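Local coordinates for protein bifunctional amylase/serine protease inhibitor (Zea mays, PDB 1BEA) that inhibits mammalian trypsin and activated Hageman factor (factor XIIa) and belongs to the cereal trypsin/alpha-amylase inhibitor family, at residues Ser26-Ile31 with Glu89-Phe94; Ser61-Gly66 with Gly78-Leu83. All coordinates share one frame; numbering follows the deposited sequence.

How the interactions relate
Interaction 1 joins the end of helix 18-29 to helix 88-95; interaction 2 ties the end of helix 56-65 to the loop that leads on toward helix 88-95. Their centres lie 11 Å apart, and along the sequence both segments of interaction 2 fall between those of interaction 1. Helix 88-95 links them directly: Arg92 NE forms a salt bridge to Asp65 OD1 at 2.6 Å, and Gln91 NE2 probably donates a hydrogen bond to Glu81 O at 2.8 Å. Leu80 CD1 also packs 3.7 Å from Arg92 N. Both contacts belong to the helical scaffold and lie away from the reactive-site bond between Arg34 and Leu35, which target proteases cleave.

Interaction 1: Ser26-Ile31 with Glu89-Phe94; sequences SRTCGI and EVQRGF
Thr28 packs closely against helix 88-95, its CA 5.6 Å from the CA of Gln91. Its two branches divide the work. The methyl CG2 lies against the backbone of the facing helix, 3.8 Å from Val90 O, and also touches Phe94 CB. The hydroxyl OG1 comes alongside the Gln91 chain, 3.3 Å from Gln91 CG, the two side chains crossing at about a right angle. No hydrogen bond spans the two segments: Thr28 OG1 turns back to Val24 O within its own helix, while the amide of Gln91 is engaged by Glu81 O through NE2. With chi1 at 68°, the hydroxyl sits between the backbone N and the carbonyl carbon, a position from which it can meet both Val24 O and the Gln91 methylenes. Beside it, Cys29 SG rests 3.8 Å from Gln91 CD. This sulfur is half of the Cys29-Cys86 disulfide, one of five that staple together the all-helical fold of the cereal trypsin/alpha-amylase inhibitors, and it ties the end of helix 18-29 covalently to the residues just ahead of helix 88-95. The solvent side, formed by Val90 and Arg27, is looser. Val90 CG1 stays 4.2 Å from Thr28 CB. Arg27 sets its CD over one face of the Phe94 ring, toward the rim, a CH-pi contact 4.0 Å from the ring centroid. The guanidinium, further out, has Phe94 CD1 over one of its faces, the two planes 11° apart. Phe94 itself is the buried floor under Arg27, and Tyr23 meets it in an edge-to-face stack.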
ATOM      1  N   SER A  26      -7.357   5.772   7.983  1.00 22.96           N
ATOM      2  CA  SER A  26      -8.695   5.854   8.491  1.00 29.53           C
ATOM      3  C   SER A  26      -8.730   4.997   9.720  1.00 32.15           C
ATOM      4  O   SER A  26      -9.094   5.465  10.801  1.00 36.38           O
ATOM      5  CB  SER A  26      -9.666   5.310   7.471  1.00 28.94           C
ATOM      6  OG  SER A  26      -9.848   6.257   6.446  1.00 34.59           O
ATOM      7  N   ARG A  27      -8.305   3.748   9.537  1.00 32.25           N
ATOM      8  CA  ARG A  27      -8.277   2.751  10.608  1.00 29.43           C
ATOM      9  C   ARG A  27      -7.278   2.958  11.742  1.00 25.76           C
ATOM     10  O   ARG A  27      -7.629   2.937  12.910  1.00 31.64           O
ATOM     11  CB  ARG A  27      -8.073   1.362  10.015  1.00 30.69           C
ATOM     12  CG  ARG A  27      -8.081   0.278  11.069  1.00 38.67           C
ATOM     13  CD  ARG A  27      -8.525  -1.043  10.493  1.00 44.91           C
ATOM     14  NE  ARG A  27      -8.651  -2.154  11.454  1.00 51.82           N
ATOM     15  CZ  ARG A  27      -7.890  -2.374  12.532  1.00 54.99           C
ATOM     16  NH1 ARG A  27      -6.894  -1.565  12.877  1.00 55.35           N
ATOM     17  NH2 ARG A  27      -8.115  -3.453  13.273  1.00 62.99           N
ATOM     18  N   THR A  28      -6.019   3.159  11.423  1.00 26.88           N
ATOM     19  CA  THR A  28      -5.032   3.312  12.474  1.00 27.89           C
ATOM     20  C   THR A  28      -4.974   4.699  13.093  1.00 29.32           C
ATOM     21  O   THR A  28      -4.801   4.827  14.304  1.00 26.01           O
ATOM     22  CB  THR A  28      -3.675   2.952  11.943  1.00 26.54           C
ATOM     23  OG1 THR A  28      -3.268   3.941  10.979  1.00 29.91           O
ATOM     24  CG2 THR A  28      -3.751   1.566  11.288  1.00 26.61           C
ATOM     25  N   CYS A  29      -5.115   5.727  12.270  1.00 22.38           N
ATOM     26  CA  CYS A  29      -5.068   7.063  12.796  1.00 25.49           C
ATOM     27  C   CYS A  29      -6.414   7.699  12.990  1.00 25.21           C
ATOM     28  O   CYS A  29      -6.481   8.721  13.682  1.00 27.10           O
ATOM     29  CB  CYS A  29      -4.290   7.985  11.887  1.00 19.64           C
ATOM     30  SG  CYS A  29      -2.688   7.344  11.411  1.00 31.23           S
ATOM     31  N   GLY A  30      -7.475   7.159  12.393  1.00 24.24           N
ATOM     32  CA  GLY A  30      -8.778   7.803  12.562  1.00 24.29           C
ATOM     33  C   GLY A  30      -8.991   9.016  11.629  1.00 26.51           C
ATOM     34  O   GLY A  30      -9.916   9.790  11.808  1.00 23.51           O
ATOM     35  N   ILE A  31      -8.128   9.192  10.633  1.00 27.34           N
ATOM     36  CA  ILE A  31      -8.318  10.274   9.700  1.00 25.27           C
ATOM     37  C   ILE A  31      -8.286   9.783   8.253  1.00 22.70           C
ATOM     38  O   ILE A  31      -7.479   8.929   7.857  1.00 15.47           O
ATOM     39  CB  ILE A  31      -7.285  11.410   9.874  1.00 32.93           C
ATOM     40  CG1 ILE A  31      -5.938  10.915   9.397  1.00 35.97           C
ATOM     41  CG2 ILE A  31      -7.296  11.981  11.355  1.00 25.04           C
ATOM     42  CD1 ILE A  31      -5.639  11.403   8.034  1.00 41.84           C
ATOM     43  N   GLU A  89       4.750   3.263  12.707  1.00 34.27           N
ATOM     44  CA  GLU A  89       4.777   1.838  13.035  1.00 36.11           C
ATOM     45  C   GLU A  89       3.378   1.245  13.187  1.00 36.21           C
ATOM     46  O   GLU A  89       3.136   0.051  12.924  1.00 32.27           O
ATOM     47  CB  GLU A  89       5.573   1.594  14.329  1.00 40.58           C
ATOM     48  CG  GLU A  89       5.673   2.800  15.253  1.00 46.71           C
ATOM     49  CD  GLU A  89       6.830   3.733  14.895  1.00 54.65           C
ATOM     50  OE1 GLU A  89       7.942   3.248  14.576  1.00 59.45           O
ATOM     51  OE2 GLU A  89       6.634   4.966  14.933  1.00 57.99           O
ATOM     52  N   VAL A  90       2.449   2.064  13.645  1.00 34.56           N
ATOM     53  CA  VAL A  90       1.098   1.570  13.796  1.00 33.24           C
ATOM     54  C   VAL A  90       0.414   1.353  12.455  1.00 31.55           C
ATOM     55  O   VAL A  90      -0.297   0.377  12.271  1.00 25.91           O
ATOM     56  CB  VAL A  90       0.236   2.530  14.592  1.00 36.69           C
ATOM     57  CG1 VAL A  90      -1.018   1.806  15.046  1.00 36.06           C
ATOM     58  CG2 VAL A  90       1.020   3.070  15.793  1.00 36.74           C
ATOM     59  N   GLN A  91       0.622   2.268  11.513  1.00 28.61           N
ATOM     60  CA  GLN A  91      -0.027   2.145  10.213  1.00 27.13           C
ATOM     61  C   GLN A  91       0.569   1.012   9.366  1.00 22.08           C
ATOM     62  O   GLN A  91      -0.145   0.340   8.632  1.00 20.93           O
ATOM     63  CB  GLN A  91       0.077   3.481   9.487  1.00 30.40           C
ATOM     64  CG  GLN A  91      -0.058   4.686  10.377  1.00 23.24           C
ATOM     65  CD  GLN A  91       0.377   5.923   9.645  1.00 27.14           C
ATOM     66  OE1 GLN A  91       0.081   6.072   8.472  1.00 29.49           O
ATOM     67  NE2 GLN A  91       1.102   6.811  10.322  1.00 28.15           N
ATOM     68  N   ARG A  92       1.879   0.810   9.491  1.00 26.06           N
ATOM     69  CA  ARG A  92       2.628  -0.243   8.794  1.00 29.08           C
ATOM     70  C   ARG A  92       2.054  -1.641   9.038  1.00 29.75           C
ATOM     71  O   ARG A  92       1.817  -2.436   8.105  1.00 31.88           O
ATOM     72  CB  ARG A  92       4.055  -0.272   9.301  1.00 28.80           C
ATOM     73  CG  ARG A  92       5.052   0.463   8.473  1.00 33.88           C
ATOM     74  CD  ARG A  92       6.450   0.136   8.960  1.00 23.70           C
ATOM     75  NE  ARG A  92       7.252  -0.585   7.973  1.00 29.27           N
ATOM     76  CZ  ARG A  92       7.440  -1.896   7.957  1.00 23.52           C
ATOM     77  NH1 ARG A  92       6.881  -2.667   8.859  1.00 31.06           N
ATOM     78  NH2 ARG A  92       8.235  -2.434   7.067  1.00 23.24           N
ATOM     79  N   GLY A  93       1.879  -1.956  10.317  1.00 33.47           N
ATOM     80  CA  GLY A  93       1.330  -3.245  10.674  1.00 28.07           C
ATOM     81  C   GLY A  93       0.052  -3.512   9.910  1.00 28.21           C
ATOM     82  O   GLY A  93      -0.117  -4.554   9.302  1.00 29.56           O
ATOM     83  N   PHE A  94      -0.861  -2.556   9.899  1.00 27.06           N
ATOM     84  CA  PHE A  94      -2.100  -2.798   9.206  1.00 24.17           C
ATOM     85  C   PHE A  94      -1.974  -2.819   7.696  1.00 22.87           C
ATOM     86  O   PHE A  94      -2.712  -3.546   7.026  1.00 25.43           O
ATOM     87  CB  PHE A  94      -3.130  -1.756   9.585  1.00 25.36           C
ATOM     88  CG  PHE A  94      -4.391  -1.862   8.783  1.00 29.79           C
ATOM     89  CD1 PHE A  94      -5.183  -3.012   8.877  1.00 22.11           C
ATOM     90  CD2 PHE A  94      -4.759  -0.852   7.886  1.00 28.17           C
ATOM     91  CE1 PHE A  94      -6.313  -3.156   8.088  1.00 25.14           C
ATOM     92  CE2 PHE A  94      -5.888  -0.985   7.093  1.00 21.71           C
ATOM     93  CZ  PHE A  94      -6.664  -2.135   7.191  1.00 25.76           C
TER

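Interaction 2: Ser61-Gly66 with Gly78-Leu83; sequences SILMDG and GRLEDL
Arg79 and Leu80 meet the carbonyls at the end of helix 56-65, and with Leu63 they have the most surface buried here. The backbone N of Arg79 is shared between two oxygens, with weak, bent bonds to Ile62 O at 3.1 Å and Leu63 O at 3.0 Å. Leu80 N makes a much straighter bond to Met64 O, 2.9 Å long at 171°, approaching from above the carbonyl plane. Because CG of Arg79 stands opposite its backbone N (chi1 -175°) and the chain runs extended, its methylenes pass along the Asp65 carbonyl and bring NH1 to Asp65 O at 3.2 Å. Glu81 OE2 accepts a salt-bridging bond from Arg79 NE at 3.0 Å, so the guanidinium is held from two directions. A leucine in place of Arg79 would probably leave Asp65 O without this donor and Glu81 without its positive mate. Leu80 reaches the other way, into the protein: CD1 packs 3.8 Å from Met64 CA, and CD2 lies near the buried Leu63, whose side chain reaches helix 18-29. The Asp65 carboxylate turns aside from this loop to Arg88 and Arg92. Gly66 leaves the helix with positive phi, and a side chain there would collide with Arg79 CB; one on Gly78 would run into Ile62 O. Ile62 O keeps its helical bond from Gly66 N, with Arg79 N a weak second donor. The helix ends at a glycine, its last carbonyls, of Leu63, Met64 and Asp65, met by loop amides and two arginines (Arg79, and Arg88 at Met64 O), within the disulfide-linked helical fold of the cereal inhibitors.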
ATOM      1  N   SER A  61       4.962  -2.712  -0.200  1.00 19.70           N
ATOM      2  CA  SER A  61       6.177  -2.277   0.443  1.00 18.32           C
ATOM      3  C   SER A  61       6.524  -0.801   0.122  1.00 23.58           C
ATOM      4  O   SER A  61       6.957  -0.028   0.976  1.00 19.68           O
ATOM      5  CB  SER A  61       7.293  -3.195   0.023  1.00 24.12           C
ATOM      6  OG  SER A  61       8.503  -2.797   0.625  1.00 31.55           O
ATOM      7  N   ILE A  62       6.341  -0.388  -1.112  1.00 23.55           N
ATOM      8  CA  ILE A  62       6.657   0.992  -1.426  1.00 22.23           C
ATOM      9  C   ILE A  62       5.702   1.880  -0.637  1.00 19.97           C
ATOM     10  O   ILE A  62       6.085   2.882  -0.073  1.00 25.71           O
ATOM     11  CB  ILE A  62       6.528   1.197  -2.930  1.00 24.85           C
ATOM     12  CG1 ILE A  62       7.748   0.540  -3.589  1.00 20.21           C
ATOM     13  CG2 ILE A  62       6.373   2.708  -3.270  1.00 24.48           C
ATOM     14  CD1 ILE A  62       7.760   0.514  -5.107  1.00 19.25           C
ATOM     15  N   LEU A  63       4.450   1.482  -0.561  1.00 18.07           N
ATOM     16  CA  LEU A  63       3.516   2.276   0.176  1.00 18.24           C
ATOM     17  C   LEU A  63       3.895   2.308   1.645  1.00 20.28           C
ATOM     18  O   LEU A  63       3.856   3.377   2.255  1.00 21.28           O
ATOM     19  CB  LEU A  63       2.084   1.739  -0.002  1.00 14.96           C
ATOM     20  CG  LEU A  63       1.069   2.451   0.896  1.00 24.45           C
ATOM     21  CD1 LEU A  63       0.720   3.804   0.210  1.00 23.09           C
ATOM     22  CD2 LEU A  63      -0.207   1.595   1.178  1.00 14.67           C
ATOM     23  N   MET A  64       4.310   1.185   2.229  1.00 16.11           N
ATOM     24  CA  MET A  64       4.627   1.211   3.651  1.00 18.67           C
ATOM     25  C   MET A  64       5.880   2.018   3.972  1.00 24.26           C
ATOM     26  O   MET A  64       5.896   2.935   4.817  1.00 23.09           O
ATOM     27  CB  MET A  64       4.859  -0.195   4.174  1.00 21.08           C
ATOM     28  CG  MET A  64       3.647  -1.085   4.277  1.00 20.79           C
ATOM     29  SD  MET A  64       4.078  -2.900   4.404  1.00 31.83           S
ATOM     30  CE  MET A  64       5.052  -2.934   5.956  1.00 20.46           C
ATOM     31  N   ASP A  65       6.954   1.676   3.282  1.00 25.40           N
ATOM     32  CA  ASP A  65       8.234   2.307   3.553  1.00 26.26           C
ATOM     33  C   ASP A  65       8.860   3.219   2.515  1.00 26.06           C
ATOM     34  O   ASP A  65       9.884   3.829   2.778  1.00 28.50           O
ATOM     35  CB  ASP A  65       9.203   1.203   3.971  1.00 31.85           C
ATOM     36  CG  ASP A  65       8.543   0.245   4.944  1.00 34.23           C
ATOM     37  OD1 ASP A  65       7.737   0.737   5.760  1.00 41.41           O
ATOM     38  OD2 ASP A  65       8.779  -0.976   4.893  1.00 35.51           O
ATOM     39  N   GLY A  66       8.237   3.328   1.353  1.00 27.69           N
ATOM     40  CA  GLY A  66       8.745   4.208   0.322  1.00 21.65           C
ATOM     41  C   GLY A  66       9.836   3.615  -0.556  1.00 30.26           C
ATOM     42  O   GLY A  66      10.402   2.544  -0.282  1.00 29.38           O
ATOM     43  N   GLY A  78       5.790   7.042  -2.122  1.00 30.59           N
ATOM     44  CA  GLY A  78       5.128   6.376  -1.020  1.00 21.98           C
ATOM     45  C   GLY A  78       5.643   6.634   0.377  1.00 21.18           C
ATOM     46  O   GLY A  78       6.114   7.714   0.702  1.00 18.58           O
ATOM     47  N   ARG A  79       5.507   5.615   1.207  1.00 16.92           N
ATOM     48  CA  ARG A  79       5.922   5.653   2.599  1.00 20.78           C
ATOM     49  C   ARG A  79       4.891   6.267   3.522  1.00 26.41           C
ATOM     50  O   ARG A  79       4.349   7.342   3.230  1.00 22.33           O
ATOM     51  CB  ARG A  79       7.221   6.410   2.772  1.00 24.52           C
ATOM     52  CG  ARG A  79       7.722   6.358   4.191  1.00 23.03           C
ATOM     53  CD  ARG A  79       9.202   6.704   4.302  1.00 27.52           C
ATOM     54  NE  ARG A  79       9.654   6.747   5.705  1.00 32.37           N
ATOM     55  CZ  ARG A  79      10.534   5.903   6.254  1.00 37.86           C
ATOM     56  NH1 ARG A  79      11.086   4.928   5.534  1.00 37.38           N
ATOM     57  NH2 ARG A  79      10.841   6.022   7.543  1.00 41.17           N
ATOM     58  N   LEU A  80       4.630   5.570   4.640  1.00 22.04           N
ATOM     59  CA  LEU A  80       3.681   6.042   5.625  1.00 26.37           C
ATOM     60  C   LEU A  80       4.513   6.728   6.680  1.00 27.57           C
ATOM     61  O   LEU A  80       5.426   6.117   7.234  1.00 33.33           O
ATOM     62  CB  LEU A  80       2.943   4.886   6.298  1.00  9.77           C
ATOM     63  CG  LEU A  80       2.295   3.811   5.447  1.00 23.14           C
ATOM     64  CD1 LEU A  80       2.135   2.516   6.267  1.00 21.47           C
ATOM     65  CD2 LEU A  80       0.950   4.320   4.963  1.00 22.39           C
ATOM     66  N   GLU A  81       4.189   7.980   6.964  1.00 31.96           N
ATOM     67  CA  GLU A  81       4.898   8.730   7.980  1.00 34.08           C
ATOM     68  C   GLU A  81       4.020   9.002   9.185  1.00 34.08           C
ATOM     69  O   GLU A  81       2.841   8.672   9.201  1.00 31.47           O
ATOM     70  CB  GLU A  81       5.400  10.045   7.407  1.00 43.17           C
ATOM     71  CG  GLU A  81       6.594   9.870   6.486  1.00 52.43           C
ATOM     72  CD  GLU A  81       7.736   9.109   7.156  1.00 59.38           C
ATOM     73  OE1 GLU A  81       7.483   8.209   7.994  1.00 66.03           O
ATOM     74  OE2 GLU A  81       8.900   9.413   6.841  1.00 63.29           O
ATOM     75  N   ASP A  82       4.599   9.625  10.199  1.00 33.46           N
ATOM     76  CA  ASP A  82       3.855   9.896  11.410  1.00 33.89           C
ATOM     77  C   ASP A  82       2.816  10.972  11.239  1.00 31.73           C
ATOM     78  O   ASP A  82       3.016  11.950  10.538  1.00 28.93           O
ATOM     79  CB  ASP A  82       4.813  10.294  12.514  1.00 39.06           C
ATOM     80  CG  ASP A  82       5.603   9.130  13.035  1.00 43.55           C
ATOM     81  OD1 ASP A  82       6.688   8.858  12.487  1.00 50.15           O
ATOM     82  OD2 ASP A  82       5.135   8.480  13.988  1.00 48.43           O
ATOM     83  N   LEU A  83       1.700  10.774  11.908  1.00 32.93           N
ATOM     84  CA  LEU A  83       0.616  11.727  11.873  1.00 29.77           C
ATOM     85  C   LEU A  83       0.436  12.034  13.346  1.00 33.33           C
ATOM     86  O   LEU A  83       0.678  11.185  14.199  1.00 32.31           O
ATOM     87  CB  LEU A  83      -0.619  11.090  11.274  1.00 24.22           C
ATOM     88  CG  LEU A  83      -0.487  11.040   9.750  1.00 26.96           C
ATOM     89  CD1 LEU A  83      -1.806  10.638   9.108  1.00 22.08           C
ATOM     90  CD2 LEU A  83      -0.068  12.426   9.240  1.00 34.54           C
TER